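Local structure of Cfl (Pectobacterium brasiliense, 7A9J) at residues K204-A209 against S242-F247; G125-F130 against D150-D155; K42-N47 against L271-P276. The protein probably activates carboxylic acids such as coronafacic acid with ATP, as an adenylate-forming ligase of the AMP-binding family, and joins them to amine acceptors as amides. The protein carries 1 engineered substitution. One frame throughout, in Å; residues are numbered along the deposited sequence.

Burial falls off from contact 1 through contact 2 to contact 3, and the chemistry changes with it. In contact 1 two helices of the AMP-binding region meet in the interior through aliphatic and aromatic carbons alone, next to the bound bicyclic keto acid. Contact 2, about 29 Å away between centres, lies at the C-terminal ends of two strands of the five-stranded parallel sheet: a small apolar pair is buried beneath lysine and aspartate side chains linked by water. Contact 3 is a thin surface touch between a hairpin turn and a helix end. It closes a long chain loop that encloses the other two, and helix 83-95 borders both contact 1 and the turn of contact 3.

Contact 1. Residues K204-A209 against S242-F247; sequences KTLIDA and SILITF
Helices 203-214 and 240-251 of the AMP-binding region pack together here beside the acid-binding pocket, Leu-206 and Ala-209 of the first meeting Leu-244 and Phe-247 of the second. The axes of the short segments pass 10.5 Å apart with a crossing angle of -71°, and apolar atoms fill the gap. Leu-244 is the centre of the cluster. Its CG stands anti to the carbonyl carbon (chi1 -65°), which helps to turn the CD2 methyl against two partners of the first helix, 3.7 Å from Leu-206 CD1 and equally 3.7 Å from Ala-209 CB. The small side chain of Ala-209 points at the opposing helix, and its CB also lies 3.9 Å from Leu-244 CD1. Leu-206 works with both branches: while CD1 meets Leu-244, CD2 comes obliquely to the Phe-247 ring, 4.0 Å from CE2, the two side chains crossing at about a right angle. The side chain of Leu-244 also touches the bound 6-ethyl-1-oxidanylidene-indene-4-carboxylic acid, so the packing probably helps to back the pocket wall at this residue. Helix 83-95 covers the cluster through Leu-93 on Leu-206 and Tyr-90 on the Phe-247 ring, while Ile-245, on the same helix as Leu-244, packs on strand 278-281.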
loop_
_atom_site.group_PDB
_atom_site.type_symbol
_atom_site.label_atom_id
_atom_site.label_comp_id
_atom_site.label_asym_id
_atom_site.label_seq_id
_atom_site.Cartn_x
_atom_site.Cartn_y
_atom_site.Cartn_z
ATOM N N LYS A 204 20.676 0.293 -4.721
ATOM C CA LYS A 204 20.378 -1.102 -5.039
ATOM C C LYS A 204 19.051 -1.577 -4.437
ATOM O O LYS A 204 18.305 -2.295 -5.119
ATOM C CB LYS A 204 21.511 -2.024 -4.577
ATOM C CG LYS A 204 21.306 -3.474 -5.054
ATOM C CD LYS A 204 22.515 -4.376 -4.679
ATOM C CE LYS A 204 22.424 -5.774 -5.331
ATOM N NZ LYS A 204 21.111 -6.455 -5.164
ATOM N N THR A 205 18.764 -1.256 -3.152
ATOM C CA THR A 205 17.447 -1.606 -2.616
ATOM C C THR A 205 16.340 -1.122 -3.539
ATOM O O THR A 205 15.374 -1.856 -3.845
ATOM C CB THR A 205 17.187 -0.976 -1.237
ATOM O OG1 THR A 205 18.327 -1.110 -0.388
ATOM C CG2 THR A 205 16.009 -1.741 -0.554
ATOM N N LEU A 206 16.470 0.120 -4.012
ATOM C CA LEU A 206 15.410 0.669 -4.826
ATOM C C LEU A 206 15.321 -0.041 -6.186
ATOM O O LEU A 206 14.214 -0.315 -6.662
ATOM C CB LEU A 206 15.677 2.166 -4.984
ATOM C CG LEU A 206 14.526 3.013 -5.419
ATOM C CD1 LEU A 206 13.374 2.923 -4.415
ATOM C CD2 LEU A 206 15.102 4.459 -5.502
ATOM N N ILE A 207 16.471 -0.299 -6.823
ATOM C CA ILE A 207 16.499 -1.091 -8.062
ATOM C C ILE A 207 15.733 -2.409 -7.830
ATOM O O ILE A 207 14.843 -2.784 -8.603
ATOM C CB ILE A 207 17.953 -1.375 -8.470
ATOM C CG1 ILE A 207 18.701 -0.078 -8.932
ATOM C CG2 ILE A 207 18.056 -2.475 -9.561
ATOM C CD1 ILE A 207 20.162 -0.369 -9.067
ATOM N N ASP A 208 16.099 -3.131 -6.768
ATOM C CA ASP A 208 15.511 -4.453 -6.539
ATOM C C ASP A 208 14.034 -4.338 -6.148
ATOM O O ASP A 208 13.211 -5.158 -6.571
ATOM C CB ASP A 208 16.320 -5.216 -5.475
ATOM C CG ASP A 208 17.769 -5.525 -5.966
ATOM O OD1 ASP A 208 17.953 -5.635 -7.206
ATOM O OD2 ASP A 208 18.692 -5.689 -5.133
ATOM N N ALA A 209 13.669 -3.283 -5.401
ATOM C CA ALA A 209 12.268 -3.086 -5.051
ATOM C C ALA A 209 11.427 -2.717 -6.273
ATOM O O ALA A 209 10.255 -3.123 -6.388
ATOM C CB ALA A 209 12.150 -2.005 -3.984
ATOM N N SER A 242 3.492 3.637 -3.602
ATOM C CA SER A 242 3.230 4.425 -4.823
ATOM C C SER A 242 4.513 4.917 -5.454
ATOM O O SER A 242 4.568 5.066 -6.668
ATOM C CB SER A 242 2.334 5.590 -4.522
ATOM O OG SER A 242 1.021 5.143 -4.262
ATOM N N ILE A 243 5.536 5.215 -4.653
ATOM C CA ILE A 243 6.823 5.599 -5.249
ATOM C C ILE A 243 7.341 4.476 -6.134
ATOM O O ILE A 243 7.724 4.681 -7.300
ATOM C CB ILE A 243 7.828 5.924 -4.129
ATOM C CG1 ILE A 243 7.336 7.108 -3.345
ATOM C CG2 ILE A 243 9.265 6.048 -4.735
ATOM C CD1 ILE A 243 8.170 7.448 -2.078
ATOM N N LEU A 244 7.297 3.238 -5.600
ATOM C CA LEU A 244 7.775 2.105 -6.350
ATOM C C LEU A 244 6.910 1.857 -7.566
ATOM O O LEU A 244 7.443 1.491 -8.623
ATOM C CB LEU A 244 7.792 0.869 -5.455
ATOM C CG LEU A 244 8.777 0.926 -4.280
ATOM C CD1 LEU A 244 8.658 -0.444 -3.484
ATOM C CD2 LEU A 244 10.209 1.076 -4.723
ATOM N N ILE A 245 5.591 1.959 -7.412
ATOM C CA ILE A 245 4.694 1.768 -8.557
ATOM C C ILE A 245 5.018 2.781 -9.636
ATOM O O ILE A 245 5.073 2.435 -10.811
ATOM C CB ILE A 245 3.226 1.941 -8.152
ATOM C CG1 ILE A 245 2.784 0.701 -7.350
ATOM C CG2 ILE A 245 2.333 2.086 -9.376
ATOM C CD1 ILE A 245 1.446 0.965 -6.600
ATOM N N THR A 246 5.245 4.015 -9.227
ATOM C CA THR A 246 5.501 5.079 -10.207
ATOM C C THR A 246 6.825 4.837 -10.954
ATOM O O THR A 246 6.886 4.937 -12.185
ATOM C CB THR A 246 5.471 6.421 -9.468
ATOM O OG1 THR A 246 4.189 6.599 -8.869
ATOM C CG2 THR A 246 5.777 7.639 -10.499
ATOM N N PHE A 247 7.912 4.531 -10.237
ATOM C CA PHE A 247 9.161 4.224 -10.894
ATOM C C PHE A 247 8.995 3.027 -11.824
ATOM O O PHE A 247 9.496 3.026 -12.955
ATOM C CB PHE A 247 10.294 3.884 -9.910
ATOM C CG PHE A 247 10.719 5.024 -9.020
ATOM C CD1 PHE A 247 10.753 6.370 -9.487
ATOM C CD2 PHE A 247 11.235 4.753 -7.783
ATOM C CE1 PHE A 247 11.191 7.374 -8.627
ATOM C CE2 PHE A 247 11.657 5.766 -6.928
ATOM C CZ PHE A 247 11.692 7.075 -7.360
#

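Contact 2. Residues G125-F130 against D150-D155; sequences GDKKRF and DLKIED. With PO4 (phosphate ion), chain C.
Lys-127 and Asp-150 lie against each other without a direct ion pair; two waters make the polar links instead. One accepts from Lys-127 N and donates to Asp-150 OD1, 2.9 Å away, and the other joins Lys-127 NZ to the carbonyl oxygen Asp-150 O. What touches directly is the lysine's aliphatic part: the chain, extended beyond CG, crosses Asp-150 at about a right angle, with Lys-127 CD 3.6 Å from Asp-150 O. Farther out, Lys-127 CE meets Lys-152 CE at 3.9 Å, the carbon chains crossing while the two ammonium groups stay apart. Lys-152 also makes a cation-pi contact with Tyr-131. Beneath these polar side chains Phe-130 CE2 and Leu-151 CD1 are 3.9 Å apart. With its CG anti to the backbone nitrogen (chi1 180°), the ring of Phe-130 is carried inward to the leucine methyl.

Asp-126 caps the start of helix 127-132. Its OD1 accepts from both Arg-129 N and Arg-129 NE, and OD2 takes Arg-129 NH2 at 2.8 Å, so the guanidinium grips the carboxylate side-on with both oxygens close to its plane. Asp-126 OD2 also accepts from Gly-80 N. The arginine chain, bent at chi2 and chi3, folds back to reach the carboxylate, and Lys-128 CB covers one guanidinium face. From another edge Arg-129 holds a phosphate ion, probably from the crystallisation liquor: NH1 donates to O1 almost straight, with an N-H...O angle of 169°, and NH2 donates to O4. Lys-128 NZ and Glu-261 N also donate to the ion.

One residue, the N-cap Asp-126, separates strand 122-125 of the parallel sheet from the helix, and segment 150-155 leaves the adjacent strand 145-148. Phe-130 packs on that strand through Ile-146 and Val-148, and shares Thr-160 of the edge strand 160-162 with Leu-151.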
loop_
_atom_site.group_PDB
_atom_site.type_symbol
_atom_site.label_atom_id
_atom_site.label_comp_id
_atom_site.label_asym_id
_atom_site.label_seq_id
_atom_site.Cartn_x
_atom_site.Cartn_y
_atom_site.Cartn_z
ATOM N N GLY A 125 8.374 21.151 -0.387
ATOM C CA GLY A 125 6.974 20.911 -0.112
ATOM C C GLY A 125 6.095 21.725 -1.039
ATOM O O GLY A 125 6.575 22.555 -1.825
ATOM N N ASP A 126 4.791 21.465 -0.963
ATOM C CA ASP A 126 3.833 22.265 -1.705
ATOM C C ASP A 126 3.101 23.200 -0.775
ATOM O O ASP A 126 3.315 23.223 0.452
ATOM C CB ASP A 126 2.868 21.404 -2.552
ATOM C CG ASP A 126 1.975 20.489 -1.747
ATOM O OD1 ASP A 126 1.901 20.622 -0.502
ATOM O OD2 ASP A 126 1.339 19.588 -2.390
ATOM N N LYS A 127 2.314 24.086 -1.393
ATOM C CA LYS A 127 1.728 25.169 -0.634
ATOM C C LYS A 127 0.896 24.648 0.535
ATOM O O LYS A 127 1.058 25.089 1.683
ATOM C CB LYS A 127 0.878 26.045 -1.560
ATOM C CG LYS A 127 0.368 27.276 -0.870
ATOM C CD LYS A 127 -0.488 28.175 -1.778
ATOM C CE LYS A 127 -1.097 29.321 -0.999
ATOM N NZ LYS A 127 -1.896 30.258 -1.833
ATOM N N LYS A 128 -0.013 23.713 0.252
ATOM C CA LYS A 128 -0.941 23.248 1.281
ATOM C C LYS A 128 -0.183 22.642 2.467
ATOM O O LYS A 128 -0.484 22.967 3.623
ATOM C CB LYS A 128 -1.877 22.204 0.638
ATOM C CG LYS A 128 -2.923 21.590 1.589
ATOM C CD LYS A 128 -4.008 20.890 0.741
ATOM C CE LYS A 128 -5.097 20.204 1.600
ATOM N NZ LYS A 128 -5.910 19.239 0.769
ATOM N N ARG A 129 0.809 21.788 2.191
ATOM C CA ARG A 129 1.541 21.079 3.256
ATOM C C ARG A 129 2.418 22.043 4.051
ATOM O O ARG A 129 2.425 22.036 5.291
ATOM C CB ARG A 129 2.380 19.944 2.656
ATOM C CG ARG A 129 1.661 18.557 2.739
ATOM C CD ARG A 129 0.170 18.621 2.272
ATOM N NE ARG A 129 0.063 18.858 0.810
ATOM C CZ ARG A 129 -1.030 18.564 0.105
ATOM N NH1 ARG A 129 -2.084 18.002 0.748
ATOM N NH2 ARG A 129 -1.087 18.861 -1.202
ATOM N N PHE A 130 3.138 22.916 3.351
ATOM C CA PHE A 130 3.975 23.893 4.035
ATOM C C PHE A 130 3.179 24.791 4.965
ATOM O O PHE A 130 3.619 25.067 6.076
ATOM C CB PHE A 130 4.753 24.742 2.983
ATOM C CG PHE A 130 5.636 25.782 3.615
ATOM C CD1 PHE A 130 6.824 25.393 4.234
ATOM C CD2 PHE A 130 5.320 27.117 3.521
ATOM C CE1 PHE A 130 7.644 26.393 4.832
ATOM C CE2 PHE A 130 6.102 28.120 4.154
ATOM C CZ PHE A 130 7.291 27.732 4.779
ATOM N N ASP A 150 4.373 27.463 -4.906
ATOM C CA ASP A 150 3.392 28.514 -4.667
ATOM C C ASP A 150 3.574 29.180 -3.305
ATOM O O ASP A 150 2.601 29.697 -2.748
ATOM C CB ASP A 150 1.945 28.017 -4.765
ATOM C CG ASP A 150 1.629 27.346 -6.077
ATOM O OD1 ASP A 150 1.201 26.166 -6.041
ATOM O OD2 ASP A 150 1.747 28.017 -7.122
ATOM N N LEU A 151 4.829 29.250 -2.818
ATOM C CA LEU A 151 5.164 30.126 -1.693
ATOM C C LEU A 151 4.575 31.521 -1.867
ATOM O O LEU A 151 4.731 32.148 -2.928
ATOM C CB LEU A 151 6.694 30.191 -1.551
ATOM C CG LEU A 151 7.223 30.970 -0.344
ATOM C CD1 LEU A 151 6.922 30.083 0.930
ATOM C CD2 LEU A 151 8.703 31.256 -0.463
ATOM N N LYS A 152 3.938 32.061 -0.815
ATOM C CA LYS A 152 3.514 33.456 -0.865
ATOM C C LYS A 152 4.733 34.364 -0.832
ATOM O O LYS A 152 5.729 34.084 -0.156
ATOM C CB LYS A 152 2.580 33.792 0.311
ATOM C CG LYS A 152 1.476 32.735 0.420
ATOM C CD LYS A 152 0.503 33.042 1.572
ATOM C CE LYS A 152 -0.312 31.747 1.923
ATOM N NZ LYS A 152 -1.475 32.115 2.813
ATOM N N ILE A 153 4.702 35.424 -1.638
ATOM C CA ILE A 153 5.932 36.191 -1.771
ATOM C C ILE A 153 6.378 36.824 -0.463
ATOM O O ILE A 153 7.579 36.977 -0.236
ATOM C CB ILE A 153 5.776 37.270 -2.868
ATOM C CG1 ILE A 153 4.561 38.160 -2.627
ATOM C CG2 ILE A 153 5.666 36.607 -4.234
ATOM C CD1 ILE A 153 4.428 39.182 -3.705
ATOM N N GLU A 154 5.449 37.232 0.404
ATOM C CA GLU A 154 5.894 37.796 1.683
ATOM C C GLU A 154 6.666 36.796 2.555
ATOM O O GLU A 154 7.232 37.223 3.578
ATOM C CB GLU A 154 4.720 38.340 2.487
ATOM C CG GLU A 154 3.683 37.313 2.951
ATOM C CD GLU A 154 2.677 36.960 1.872
ATOM O OE1 GLU A 154 1.640 36.353 2.240
ATOM O OE2 GLU A 154 2.927 37.305 0.668
ATOM N N ASP A 155 6.694 35.518 2.199
ATOM C CA ASP A 155 7.407 34.481 2.948
ATOM C C ASP A 155 8.710 34.047 2.292
ATOM O O ASP A 155 9.353 33.113 2.779
ATOM C CB ASP A 155 6.504 33.247 3.166
ATOM C CG ASP A 155 5.262 33.587 3.992
ATOM O OD1 ASP A 155 5.377 34.371 4.960
ATOM O OD2 ASP A 155 4.177 33.102 3.613
HETATM P P PO4 C . -4.355 17.672 -2.626
HETATM O O1 PO4 C . -4.379 17.371 -1.111
HETATM O O2 PO4 C . -5.432 18.663 -3.011
HETATM O O3 PO4 C . -4.597 16.385 -3.353
HETATM O O4 PO4 C . -3.047 18.231 -3.070
HETATM O O HOH W 1 1.226 23.847 -4.348
HETATM O O HOH W 2 0.671 31.216 -3.229
#

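Contact 3. Residues K42-N47 against L271-P276; sequences KSINHN and LKETQP
The turn that carries Ile-44 onto Glu-273 and Thr-274 begins at Lys-42, the last residue of strand 39-42, whose backbone is hydrogen-bonded to Val-256 and Leu-258 beside it; its side chain rests on Ala-230 and Leu-257.

Ser-43 follows with its side chain turned away from the helix. Its backbone N donates to His-46 O at 2.8 Å, and Ser-43 OG accepts a weak bond from His-46 N. Between them Ile-44 and Asn-45 take the backbone angles of a type I turn.

Ile-44 carries the contact and uses two branches. Its CG1, anti to the carbonyl carbon (chi1 -70°), lies 4.1 Å from the methyl Thr-274 CG2, while the CG2 methyl faces the carboxylate of Glu-273, 4.1 Å from OE1 and as far from OE2. The isoleucine crosses both partners at about a right angle. Glu-273 reaches it with an extended chain, its CG anti to the backbone nitrogen, and the distances suit loose van der Waals contact rather than any polar bond. Thr-274 turns only its methyl to the isoleucine, since its hydroxyl OG1 bonds within its own helix to Thr-270 O; the threonine side chain also touches Leu-257.

Beyond Asn-45, the ring of His-46 has Ser-43 OG in plane at its edge, and both residues pack on Phe-83 of helix 83-95. Asn-47 then starts the returning strand 47-49.

On the other side helix 267-274 ends: Gln-275, its N still bonded to Leu-271 O at 2.9 Å, leaves the helical path with positive phi, and Pro-276 leads toward strand 278-281. The contact thus joins a two-residue beta-hairpin turn to a helix C-terminus within the AMP-binding region, at the surface of its mixed beta structure.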
loop_
_atom_site.group_PDB
_atom_site.type_symbol
_atom_site.label_atom_id
_atom_site.label_comp_id
_atom_site.label_asym_id
_atom_site.label_seq_id
_atom_site.Cartn_x
_atom_site.Cartn_y
_atom_site.Cartn_z
ATOM N N LYS A 42 0.232 12.202 -16.308
ATOM C CA LYS A 42 -0.923 13.016 -16.630
ATOM C C LYS A 42 -1.777 13.202 -15.392
ATOM O O LYS A 42 -1.694 12.449 -14.418
ATOM C CB LYS A 42 -1.700 12.459 -17.820
ATOM C CG LYS A 42 -2.511 11.255 -17.577
ATOM C CD LYS A 42 -2.605 10.419 -18.874
ATOM C CE LYS A 42 -3.699 9.358 -18.771
ATOM N NZ LYS A 42 -3.985 8.751 -20.103
ATOM N N SER A 43 -2.538 14.280 -15.417
ATOM C CA SER A 43 -3.528 14.562 -14.399
ATOM C C SER A 43 -4.789 14.829 -15.172
ATOM O O SER A 43 -4.825 14.633 -16.398
ATOM C CB SER A 43 -3.141 15.738 -13.498
ATOM O OG SER A 43 -2.947 16.901 -14.283
ATOM N N ILE A 44 -5.840 15.263 -14.496
ATOM C CA ILE A 44 -7.041 15.576 -15.238
ATOM C C ILE A 44 -6.790 16.748 -16.190
ATOM O O ILE A 44 -7.326 16.775 -17.294
ATOM C CB ILE A 44 -8.205 15.870 -14.289
ATOM C CG1 ILE A 44 -8.620 14.555 -13.617
ATOM C CG2 ILE A 44 -9.354 16.495 -15.040
ATOM C CD1 ILE A 44 -9.814 14.683 -12.756
ATOM N N ASN A 45 -5.988 17.729 -15.775
ATOM C CA ASN A 45 -5.818 18.946 -16.582
ATOM C C ASN A 45 -4.435 19.149 -17.177
ATOM O O ASN A 45 -4.215 20.173 -17.851
ATOM C CB ASN A 45 -6.169 20.168 -15.753
ATOM C CG ASN A 45 -7.568 20.116 -15.295
ATOM O OD1 ASN A 45 -8.467 19.842 -16.099
ATOM N ND2 ASN A 45 -7.775 20.278 -13.991
ATOM N N HIS A 46 -3.507 18.238 -16.962
ATOM C CA HIS A 46 -2.133 18.451 -17.368
ATOM C C HIS A 46 -1.522 17.151 -17.856
ATOM O O HIS A 46 -1.972 16.036 -17.545
ATOM C CB HIS A 46 -1.282 19.006 -16.218
ATOM C CG HIS A 46 -1.741 20.355 -15.748
ATOM N ND1 HIS A 46 -1.464 21.514 -16.446
ATOM C CD2 HIS A 46 -2.484 20.726 -14.673
ATOM C CE1 HIS A 46 -2.011 22.542 -15.819
ATOM N NE2 HIS A 46 -2.619 22.094 -14.733
ATOM N N ASN A 47 -0.438 17.309 -18.593
ATOM C CA ASN A 47 0.361 16.157 -18.930
ATOM C C ASN A 47 1.790 16.603 -19.185
ATOM O O ASN A 47 2.075 17.783 -19.478
ATOM C CB ASN A 47 -0.197 15.439 -20.145
ATOM C CG ASN A 47 -0.037 16.282 -21.415
ATOM O OD1 ASN A 47 0.956 16.147 -22.124
ATOM N ND2 ASN A 47 -0.965 17.202 -21.646
ATOM N N LEU A 271 -12.838 8.196 -12.632
ATOM C CA LEU A 271 -12.442 6.994 -13.363
ATOM C C LEU A 271 -13.157 6.906 -14.706
ATOM O O LEU A 271 -12.569 6.435 -15.691
ATOM C CB LEU A 271 -12.707 5.741 -12.517
ATOM C CG LEU A 271 -11.729 5.477 -11.372
ATOM C CD1 LEU A 271 -12.106 4.213 -10.630
ATOM C CD2 LEU A 271 -10.285 5.339 -11.988
ATOM N N LYS A 272 -14.419 7.330 -14.767
ATOM C CA LYS A 272 -15.093 7.397 -16.066
ATOM C C LYS A 272 -14.368 8.353 -16.997
ATOM O O LYS A 272 -14.284 8.116 -18.205
ATOM C CB LYS A 272 -16.554 7.820 -15.905
ATOM C CG LYS A 272 -17.428 6.756 -15.240
ATOM C CD LYS A 272 -18.872 7.263 -15.110
ATOM C CE LYS A 272 -19.811 6.180 -14.583
ATOM N NZ LYS A 272 -21.158 6.717 -14.256
ATOM N N GLU A 273 -13.822 9.434 -16.456
ATOM C CA GLU A 273 -13.188 10.396 -17.352
ATOM C C GLU A 273 -11.794 9.941 -17.748
ATOM O O GLU A 273 -11.382 10.111 -18.898
ATOM C CB GLU A 273 -13.098 11.769 -16.705
ATOM C CG GLU A 273 -12.348 12.765 -17.557
ATOM C CD GLU A 273 -12.404 14.167 -16.985
ATOM O OE1 GLU A 273 -12.103 15.125 -17.730
ATOM O OE2 GLU A 273 -12.754 14.305 -15.789
ATOM N N THR A 274 -11.038 9.375 -16.805
ATOM C CA THR A 274 -9.633 9.154 -17.072
ATOM C C THR A 274 -9.321 7.749 -17.556
ATOM O O THR A 274 -8.301 7.566 -18.220
ATOM C CB THR A 274 -8.800 9.424 -15.824
ATOM O OG1 THR A 274 -9.266 8.564 -14.769
ATOM C CG2 THR A 274 -8.879 10.882 -15.404
ATOM N N GLN A 275 -10.185 6.780 -17.267
ATOM C CA GLN A 275 -10.067 5.415 -17.764
ATOM C C GLN A 275 -8.669 4.799 -17.693
ATOM O O GLN A 275 -8.126 4.366 -18.712
ATOM C CB GLN A 275 -10.583 5.364 -19.198
ATOM C CG GLN A 275 -12.031 5.689 -19.270
ATOM C CD GLN A 275 -12.580 5.438 -20.650
ATOM O OE1 GLN A 275 -12.242 6.150 -21.587
ATOM N NE2 GLN A 275 -13.410 4.404 -20.787
ATOM N N PRO A 276 -8.072 4.730 -16.505
ATOM C CA PRO A 276 -6.763 4.098 -16.392
ATOM C C PRO A 276 -6.857 2.602 -16.710
ATOM O O PRO A 276 -7.918 1.973 -16.610
ATOM C CB PRO A 276 -6.381 4.335 -14.928
ATOM C CG PRO A 276 -7.712 4.443 -14.220
ATOM C CD PRO A 276 -8.614 5.130 -15.186
#